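Local coordinates for hypothetical protein SP2199 (Streptococcus pneumoniae TIGR4, PDB 2IBO), which is of unknown function but belongs to the thiamine-binding protein family of the MTH1187-YkoF clan and may bind a thiamine-like ligand, at residues A[5-10]-A[72-77]; A[27-32]-A[53-58]; A[23-28]-A[61-66]. All blocks are in the same frame, centred on the assembly; numbering follows the deposited sequence.

From the N terminus, strand 2-11 leads into helix 16-31, then into strands 35-38 and 43-46, helix 49-64 and strand 70-79. Interaction 1 brings the first and last strands side by side and so closes the widest loop. Both helix contacts lie within that loop and nest in turn: the loop closed by interaction 2 (32 to 53) lies within that closed by interaction 3 (28 to 61), the two sharing Ala27 and Tyr28. Together they hold the second half of helix 16-31 against helix 49-64. The helices also rest on the strands: Met53 and Leu56 of interaction 2 meet Ile5, Leu7, Val74 and Ile76, while Val25 and Ala63 of interaction 3 meet Leu7 and Val9.

Interaction 1: A[5-10]-A[72-77]; sequences IALQVL and ANVKIN
Lys75 and Ala6 face each other as a hydrogen-bonded pair in the antiparallel ladder between 5-10 and 72-77, whose axes approach to 4.6 Å. The Lys75 side chain begins at CB, which lies 3.7 Å from Ala6 CB. Its CG stands anti to the carbonyl carbon (chi1 -80°), and the chain then runs extended, so that CD still passes over the methyl, 4.1 Å from Ala6 CB, before CE and NZ leave the strand pair. NZ forms salt bridges with Glu42 of its own chain and with Glu42 of the third subunit. Beneath this side chain the backbone bonds are reciprocal: Ala6 N donates to Lys75 O at 2.9 Å and Lys75 N to Ala6 O at 3.0 Å. Gln8 and Asn73 repeat the exchange two residues along. Their side chains run alongside and point the same way, the amide planes turned 63° apart; Asn73 bonds instead to Asn73 of the fourth subunit. On the other face of the sheet, Leu7 CD1 slants across Val74 to meet its CG2 at 3.7 Å and touches Ala72 CB at 4.2 Å, while Ile5 CG2 meets Val74 CG1 at 4.0 Å. This face lies under helix 49-64, where Leu56 covers Leu7 and Leu52 and Met53 cover Ile5. Strand 72-77 meanwhile pairs antiparallel with a strand of the second subunit, carrying the sheet across that interface. The chemistry thus differs by face: hydrocarbon packs under the helix, whereas amide and ammonium groups face other subunits, and the two Glu42 carboxylates flanking NZ would be expected to favour a charged Lys75.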
# COMPACT_ATOMS: atom_id res chain seq x y z
N ILE A 5 3.91 5.15 -11.75
CA ILE A 5 3.78 3.83 -11.14
C ILE A 5 4.93 3.64 -10.18
O ILE A 5 6.08 3.91 -10.52
CB ILE A 5 3.86 2.73 -12.23
CG1 ILE A 5 2.58 2.76 -13.06
CG2 ILE A 5 4.12 1.37 -11.64
CD1 ILE A 5 1.35 2.59 -12.22
N ALA A 6 4.63 3.18 -8.97
CA ALA A 6 5.66 2.92 -7.97
C ALA A 6 5.61 1.41 -7.79
O ALA A 6 4.53 0.85 -7.55
CB ALA A 6 5.34 3.64 -6.68
N LEU A 7 6.74 0.74 -7.92
CA LEU A 7 6.74 -0.72 -7.78
C LEU A 7 7.69 -1.24 -6.71
O LEU A 7 8.83 -0.78 -6.57
CB LEU A 7 7.07 -1.39 -9.13
CG LEU A 7 7.16 -2.93 -9.18
CD1 LEU A 7 5.76 -3.56 -8.94
CD2 LEU A 7 7.73 -3.36 -10.53
N GLN A 8 7.18 -2.20 -5.93
CA GLN A 8 7.94 -2.85 -4.88
C GLN A 8 7.65 -4.33 -5.00
O GLN A 8 6.50 -4.76 -4.91
CB GLN A 8 7.51 -2.40 -3.49
CG GLN A 8 8.18 -3.20 -2.40
CD GLN A 8 7.77 -2.77 -1.00
OE1 GLN A 8 8.44 -3.11 -0.02
NE2 GLN A 8 6.66 -2.03 -0.90
N VAL A 9 8.70 -5.11 -5.21
CA VAL A 9 8.52 -6.54 -5.32
C VAL A 9 9.06 -7.23 -4.10
O VAL A 9 10.25 -7.10 -3.77
CB VAL A 9 9.24 -7.10 -6.56
CG1 VAL A 9 9.12 -8.62 -6.56
CG2 VAL A 9 8.63 -6.51 -7.84
N LEU A 10 8.18 -7.94 -3.40
CA LEU A 10 8.58 -8.69 -2.22
C LEU A 10 8.40 -10.17 -2.53
O LEU A 10 7.30 -10.71 -2.37
CB LEU A 10 7.74 -8.32 -1.00
CG LEU A 10 7.89 -6.90 -0.48
CD1 LEU A 10 7.01 -6.73 0.74
CD2 LEU A 10 9.35 -6.61 -0.15
N ALA A 72 3.53 -8.11 -4.77
CA ALA A 72 3.96 -6.78 -5.14
C ALA A 72 3.00 -5.71 -4.67
O ALA A 72 1.80 -5.91 -4.62
CB ALA A 72 4.13 -6.68 -6.67
N ASN A 73 3.57 -4.56 -4.30
CA ASN A 73 2.79 -3.41 -3.88
C ASN A 73 2.96 -2.50 -5.06
O ASN A 73 4.08 -2.32 -5.52
CB ASN A 73 3.41 -2.73 -2.65
CG ASN A 73 3.07 -3.41 -1.34
OD1 ASN A 73 3.86 -3.38 -0.39
ND2 ASN A 73 1.88 -4.00 -1.26
N VAL A 74 1.88 -1.93 -5.55
CA VAL A 74 1.99 -1.00 -6.66
C VAL A 74 1.17 0.23 -6.36
O VAL A 74 0.09 0.13 -5.78
CB VAL A 74 1.48 -1.62 -7.98
CG1 VAL A 74 1.73 -0.66 -9.13
CG2 VAL A 74 2.17 -2.94 -8.25
N LYS A 75 1.69 1.39 -6.74
CA LYS A 75 0.99 2.64 -6.56
C LYS A 75 0.81 3.19 -7.95
O LYS A 75 1.77 3.24 -8.74
CB LYS A 75 1.81 3.64 -5.75
CG LYS A 75 1.77 3.43 -4.27
CD LYS A 75 2.78 4.33 -3.60
CE LYS A 75 2.91 4.00 -2.12
NZ LYS A 75 4.02 4.78 -1.51
N ILE A 76 -0.41 3.59 -8.27
CA ILE A 76 -0.65 4.16 -9.57
C ILE A 76 -1.22 5.55 -9.36
O ILE A 76 -1.98 5.78 -8.41
CB ILE A 76 -1.62 3.30 -10.39
CG1 ILE A 76 -1.11 1.84 -10.37
CG2 ILE A 76 -1.74 3.85 -11.82
CD1 ILE A 76 -1.82 0.88 -11.31
N ASN A 77 -0.82 6.47 -10.21
CA ASN A 77 -1.30 7.84 -10.15
C ASN A 77 -1.56 8.23 -11.60
O ASN A 77 -0.63 8.34 -12.40
CB ASN A 77 -0.23 8.74 -9.50
CG ASN A 77 -0.68 10.18 -9.36
OD1 ASN A 77 -1.87 10.47 -9.28
ND2 ASN A 77 0.28 11.09 -9.31

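Interaction 2: A[27-32]-A[53-58]; sequences AYLQTQ and MRILKE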
# COMPACT_ATOMS: atom_id res chain seq x y z
N ALA A 27 16.82 -4.78 -13.52
CA ALA A 27 17.49 -4.83 -14.83
C ALA A 27 16.46 -4.69 -15.95
O ALA A 27 16.64 -3.89 -16.87
CB ALA A 27 18.25 -6.15 -14.99
N TYR A 28 15.39 -5.46 -15.88
CA TYR A 28 14.35 -5.37 -16.89
C TYR A 28 13.86 -3.94 -16.99
O TYR A 28 13.79 -3.39 -18.08
CB TYR A 28 13.16 -6.26 -16.56
CG TYR A 28 11.95 -5.87 -17.37
CD1 TYR A 28 11.92 -6.09 -18.74
CD2 TYR A 28 10.89 -5.19 -16.79
CE1 TYR A 28 10.86 -5.63 -19.52
CE2 TYR A 28 9.83 -4.72 -17.55
CZ TYR A 28 9.82 -4.94 -18.92
OH TYR A 28 8.82 -4.41 -19.67
N LEU A 29 13.50 -3.35 -15.86
CA LEU A 29 12.99 -1.98 -15.82
C LEU A 29 13.96 -0.99 -16.48
O LEU A 29 13.55 -0.12 -17.24
CB LEU A 29 12.71 -1.58 -14.36
CG LEU A 29 11.28 -1.53 -13.78
CD1 LEU A 29 10.34 -2.48 -14.45
CD2 LEU A 29 11.37 -1.84 -12.32
N GLN A 30 15.25 -1.12 -16.21
CA GLN A 30 16.24 -0.22 -16.81
C GLN A 30 16.22 -0.34 -18.35
O GLN A 30 16.51 0.61 -19.08
CB GLN A 30 17.64 -0.55 -16.29
CG GLN A 30 17.84 -0.16 -14.85
CD GLN A 30 19.12 -0.72 -14.25
OE1 GLN A 30 19.62 -0.19 -13.26
NE2 GLN A 30 19.65 -1.79 -14.85
N THR A 31 15.85 -1.52 -18.81
CA THR A 31 15.75 -1.84 -20.22
C THR A 31 14.69 -1.02 -20.94
O THR A 31 14.83 -0.73 -22.13
CB THR A 31 15.43 -3.33 -20.38
OG1 THR A 31 16.66 -4.06 -20.46
CG2 THR A 31 14.60 -3.59 -21.60
N GLN A 32 13.62 -0.67 -20.24
CA GLN A 32 12.58 0.11 -20.88
C GLN A 32 13.02 1.57 -21.06
O GLN A 32 13.93 2.04 -20.38
CB GLN A 32 11.30 0.03 -20.06
CG GLN A 32 10.79 -1.39 -19.87
CD GLN A 32 10.73 -2.17 -21.17
OE1 GLN A 32 11.56 -3.03 -21.43
NE2 GLN A 32 9.75 -1.86 -22.00
N MSE A 53 1.53 0.37 -17.73
CA MSE A 53 0.78 -0.86 -17.46
C MSE A 53 1.48 -2.04 -18.13
O MSE A 53 1.57 -3.13 -17.56
CB MSE A 53 -0.66 -0.74 -17.96
CG MSE A 53 -1.53 0.18 -17.10
SE MSE A 53 -1.49 -0.25 -15.18
CE MSE A 53 -0.24 1.10 -14.66
N ARG A 54 2.00 -1.80 -19.34
CA ARG A 54 2.71 -2.83 -20.08
C ARG A 54 3.99 -3.21 -19.32
O ARG A 54 4.27 -4.39 -19.11
CB ARG A 54 3.06 -2.32 -21.48
CG ARG A 54 3.62 -3.38 -22.40
CD ARG A 54 4.37 -2.76 -23.55
NE ARG A 54 5.71 -2.33 -23.15
CZ ARG A 54 6.17 -1.09 -23.30
NH1 ARG A 54 5.40 -0.14 -23.83
NH2 ARG A 54 7.41 -0.80 -22.91
N ILE A 55 4.76 -2.20 -18.91
CA ILE A 55 6.00 -2.44 -18.20
C ILE A 55 5.74 -3.13 -16.86
O ILE A 55 6.48 -4.03 -16.46
CB ILE A 55 6.78 -1.12 -17.99
CG1 ILE A 55 7.20 -0.56 -19.36
CG2 ILE A 55 8.00 -1.35 -17.11
CD1 ILE A 55 8.03 0.71 -19.31
N LEU A 56 4.67 -2.72 -16.17
CA LEU A 56 4.32 -3.31 -14.88
C LEU A 56 4.08 -4.81 -15.05
O LEU A 56 4.63 -5.62 -14.31
CB LEU A 56 3.05 -2.66 -14.30
CG LEU A 56 2.46 -3.26 -13.00
CD1 LEU A 56 3.50 -3.24 -11.87
CD2 LEU A 56 1.22 -2.47 -12.59
N LYS A 57 3.26 -5.15 -16.05
CA LYS A 57 2.93 -6.55 -16.33
C LYS A 57 4.17 -7.37 -16.66
O LYS A 57 4.32 -8.49 -16.16
CB LYS A 57 1.95 -6.64 -17.49
CG LYS A 57 1.46 -8.05 -17.76
CD LYS A 57 0.43 -8.04 -18.87
CE LYS A 57 0.03 -9.45 -19.23
NZ LYS A 57 -0.80 -9.49 -20.47
N GLU A 58 5.08 -6.81 -17.46
CA GLU A 58 6.30 -7.52 -17.81
C GLU A 58 7.19 -7.66 -16.58
O GLU A 58 7.74 -8.73 -16.31
CB GLU A 58 7.06 -6.79 -18.92
CG GLU A 58 7.25 -7.62 -20.19
CD GLU A 58 8.04 -8.90 -19.95
OE1 GLU A 58 8.14 -9.73 -20.88
OE2 GLU A 58 8.57 -9.08 -18.84
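Ile55 sits at the centre of the apolar contact between 27-32 and 53-58, its two branches taking different partners. CG2 points at helix 16-31, where it meets Leu29 CD1 at 3.7 Å and the Tyr28 ring at CE2 at 3.9 Å. The other branch, CG1 to CD1, continues extended with CG1 anti to the carbonyl carbon (chi1 -64°), and so ends against CB and CG of Gln32, whose side chain comes from the opposite direction. Leu29 and Ile55 also rest on Leu45 of strand 43-46, so this apolar group is continuous with the sheet below. Contacts of the aromatic ring form a second set. With its CG anti to the backbone N (chi1 164°), Tyr28 extends across to helix 49-64, and its hydroxyl end lies against the CB and CG methylenes of Glu58. The Glu58 side chain crosses the ring at about a right angle and bends at chi2, placing OE2 over one face, 4.2 Å above the ring plane and offset toward the rim. At the ring edge, close to its plane, sits the Ile55 carbonyl, with O 3.6 Å from Tyr28 CE2. Polar side chains meet at the outer margin, where the Gln32 amide approaches the edge of the Arg54 guanidinium, Gln32 CD lying 4.0 Å from Arg54 NH2; the two planes are steeply inclined. Between the backbones the separation is wide: the short helical axes come no nearer than 10.5 Å, room filled by the tyrosine ring and the isoleucine. Two helices running roughly antiparallel and packed on the same face of a four-stranded antiparallel sheet are the helical layer of a ferredoxin-like beta-alpha-beta-beta-alpha-beta fold.

Interaction 3: A[23-28]-A[61-66]; sequences DQVIAY and EVAGQE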
# COMPACT_ATOMS: atom_id res chain seq x y z
N ASP A 23 16.99 -8.25 -8.53
CA ASP A 23 17.95 -7.78 -9.52
C ASP A 23 17.33 -7.86 -10.91
O ASP A 23 17.48 -6.94 -11.71
CB ASP A 23 19.23 -8.63 -9.48
CG ASP A 23 20.19 -8.18 -8.40
OD1 ASP A 23 21.24 -8.84 -8.22
OD2 ASP A 23 19.91 -7.17 -7.73
N GLN A 24 16.63 -8.96 -11.18
CA GLN A 24 16.00 -9.16 -12.49
C GLN A 24 14.93 -8.13 -12.80
O GLN A 24 14.83 -7.65 -13.93
CB GLN A 24 15.39 -10.56 -12.58
CG GLN A 24 16.39 -11.69 -12.46
CD GLN A 24 17.43 -11.70 -13.58
OE1 GLN A 24 18.18 -10.74 -13.78
NE2 GLN A 24 17.47 -12.81 -14.30
N VAL A 25 14.12 -7.78 -11.81
CA VAL A 25 13.08 -6.81 -12.06
C VAL A 25 13.69 -5.43 -12.32
O VAL A 25 13.21 -4.68 -13.18
CB VAL A 25 12.08 -6.75 -10.89
CG1 VAL A 25 11.03 -5.67 -11.17
CG2 VAL A 25 11.40 -8.11 -10.72
N ILE A 26 14.76 -5.10 -11.60
CA ILE A 26 15.43 -3.81 -11.78
C ILE A 26 16.06 -3.74 -13.17
O ILE A 26 15.86 -2.78 -13.90
CB ILE A 26 16.52 -3.59 -10.69
CG1 ILE A 26 15.87 -3.39 -9.32
CG2 ILE A 26 17.37 -2.36 -11.04
CD1 ILE A 26 15.27 -1.99 -9.12
N ALA A 27 16.82 -4.78 -13.52
CA ALA A 27 17.49 -4.83 -14.83
C ALA A 27 16.46 -4.69 -15.95
O ALA A 27 16.64 -3.89 -16.87
CB ALA A 27 18.25 -6.15 -14.99
N TYR A 28 15.39 -5.46 -15.88
CA TYR A 28 14.35 -5.37 -16.89
C TYR A 28 13.86 -3.94 -16.99
O TYR A 28 13.79 -3.39 -18.08
CB TYR A 28 13.16 -6.26 -16.56
CG TYR A 28 11.95 -5.87 -17.37
CD1 TYR A 28 11.92 -6.09 -18.74
CD2 TYR A 28 10.89 -5.19 -16.79
CE1 TYR A 28 10.86 -5.63 -19.52
CE2 TYR A 28 9.83 -4.72 -17.55
CZ TYR A 28 9.82 -4.94 -18.92
OH TYR A 28 8.82 -4.41 -19.67
N GLU A 61 5.99 -10.45 -14.60
CA GLU A 61 6.22 -11.74 -15.25
C GLU A 61 7.70 -12.11 -15.11
O GLU A 61 8.05 -13.28 -14.95
CB GLU A 61 5.82 -11.68 -16.73
CG GLU A 61 4.34 -11.40 -16.94
CD GLU A 61 3.93 -11.31 -18.40
OE1 GLU A 61 4.63 -10.63 -19.18
OE2 GLU A 61 2.89 -11.90 -18.76
N VAL A 62 8.58 -11.12 -15.15
CA VAL A 62 10.00 -11.39 -14.97
C VAL A 62 10.20 -11.93 -13.55
O VAL A 62 10.81 -12.98 -13.37
CB VAL A 62 10.86 -10.12 -15.11
CG1 VAL A 62 12.28 -10.42 -14.67
CG2 VAL A 62 10.84 -9.61 -16.54
N ALA A 63 9.67 -11.21 -12.56
CA ALA A 63 9.81 -11.63 -11.16
C ALA A 63 9.23 -13.02 -10.91
O ALA A 63 9.80 -13.82 -10.17
CB ALA A 63 9.13 -10.62 -10.23
N GLY A 64 8.09 -13.29 -11.55
CA GLY A 64 7.43 -14.57 -11.40
C GLY A 64 8.18 -15.75 -12.00
O GLY A 64 7.91 -16.92 -11.67
N GLN A 65 9.12 -15.47 -12.88
CA GLN A 65 9.90 -16.53 -13.48
C GLN A 65 11.28 -16.50 -12.84
O GLN A 65 12.30 -16.53 -13.52
CB GLN A 65 10.01 -16.32 -14.99
CG GLN A 65 10.49 -17.55 -15.74
CD GLN A 65 10.60 -17.32 -17.23
OE1 GLN A 65 9.63 -16.92 -17.88
NE2 GLN A 65 11.77 -17.58 -17.79
N GLU A 66 11.29 -16.41 -11.52
CA GLU A 66 12.53 -16.36 -10.74
C GLU A 66 12.19 -16.79 -9.31
O GLU A 66 13.08 -17.03 -8.48
CB GLU A 66 13.09 -14.94 -10.74
CG GLU A 66 14.58 -14.87 -10.46
CD GLU A 66 15.41 -14.91 -11.73
OE1 GLU A 66 16.63 -15.16 -11.63
OE2 GLU A 66 14.86 -14.69 -12.83
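Val62 fits against one side of helix 16-31 with its methyl groups spread between two residues a turn apart. CG1 lies anti to the backbone N (chi1 170°), which sets it 3.7 Å from Gln24 CB and close to the Gln24 carbonyl oxygen; CG2, beside the backbone N, meets the base of the Tyr28 side chain, 4.0 Å from Tyr28 CG and 4.1 Å from Tyr28 CB. It approaches this ring obliquely. Next to it the backbones come close, Val25 CA and Ala63 CA being 5.9 Å apart, a spacing that the small Ala63 side chain permits. Val25 divides its methyls between helix and sheet. CG2 touches Ala63 CB at 3.4 Å, whereas CG1, anti to the backbone N, points at Leu7 and Val9 of strand 2-11. Val25 thus lies where the two helices meet the sheet, in the core between the helical layer and the four-stranded antiparallel sheet of this ferredoxin-like fold. Ala59, one turn before Ala63, also packs on Val25. At the outer margin the two long polar side chains are both bent. Gln24 turns sharply after CG (chi2 -63°), so the bend itself faces Glu66: Gln24 CG lies 3.4 Å from Glu66 OE2. Glu66 likewise bends at chi2 and brings its carboxylate crosswise to the glutamine, the two flat groups inclined by 79°. The carboxylate lies against the CG methylene and the amide alike; Gln24 NE2 is 3.5 Å from Glu66 OE2, without a hydrogen bond. Helix 49-64 ends just before Glu66, with Gln65 N bonded to Val62 O, and the Glu66 side chain also packs on Ala20 and Val21 of helix 16-31.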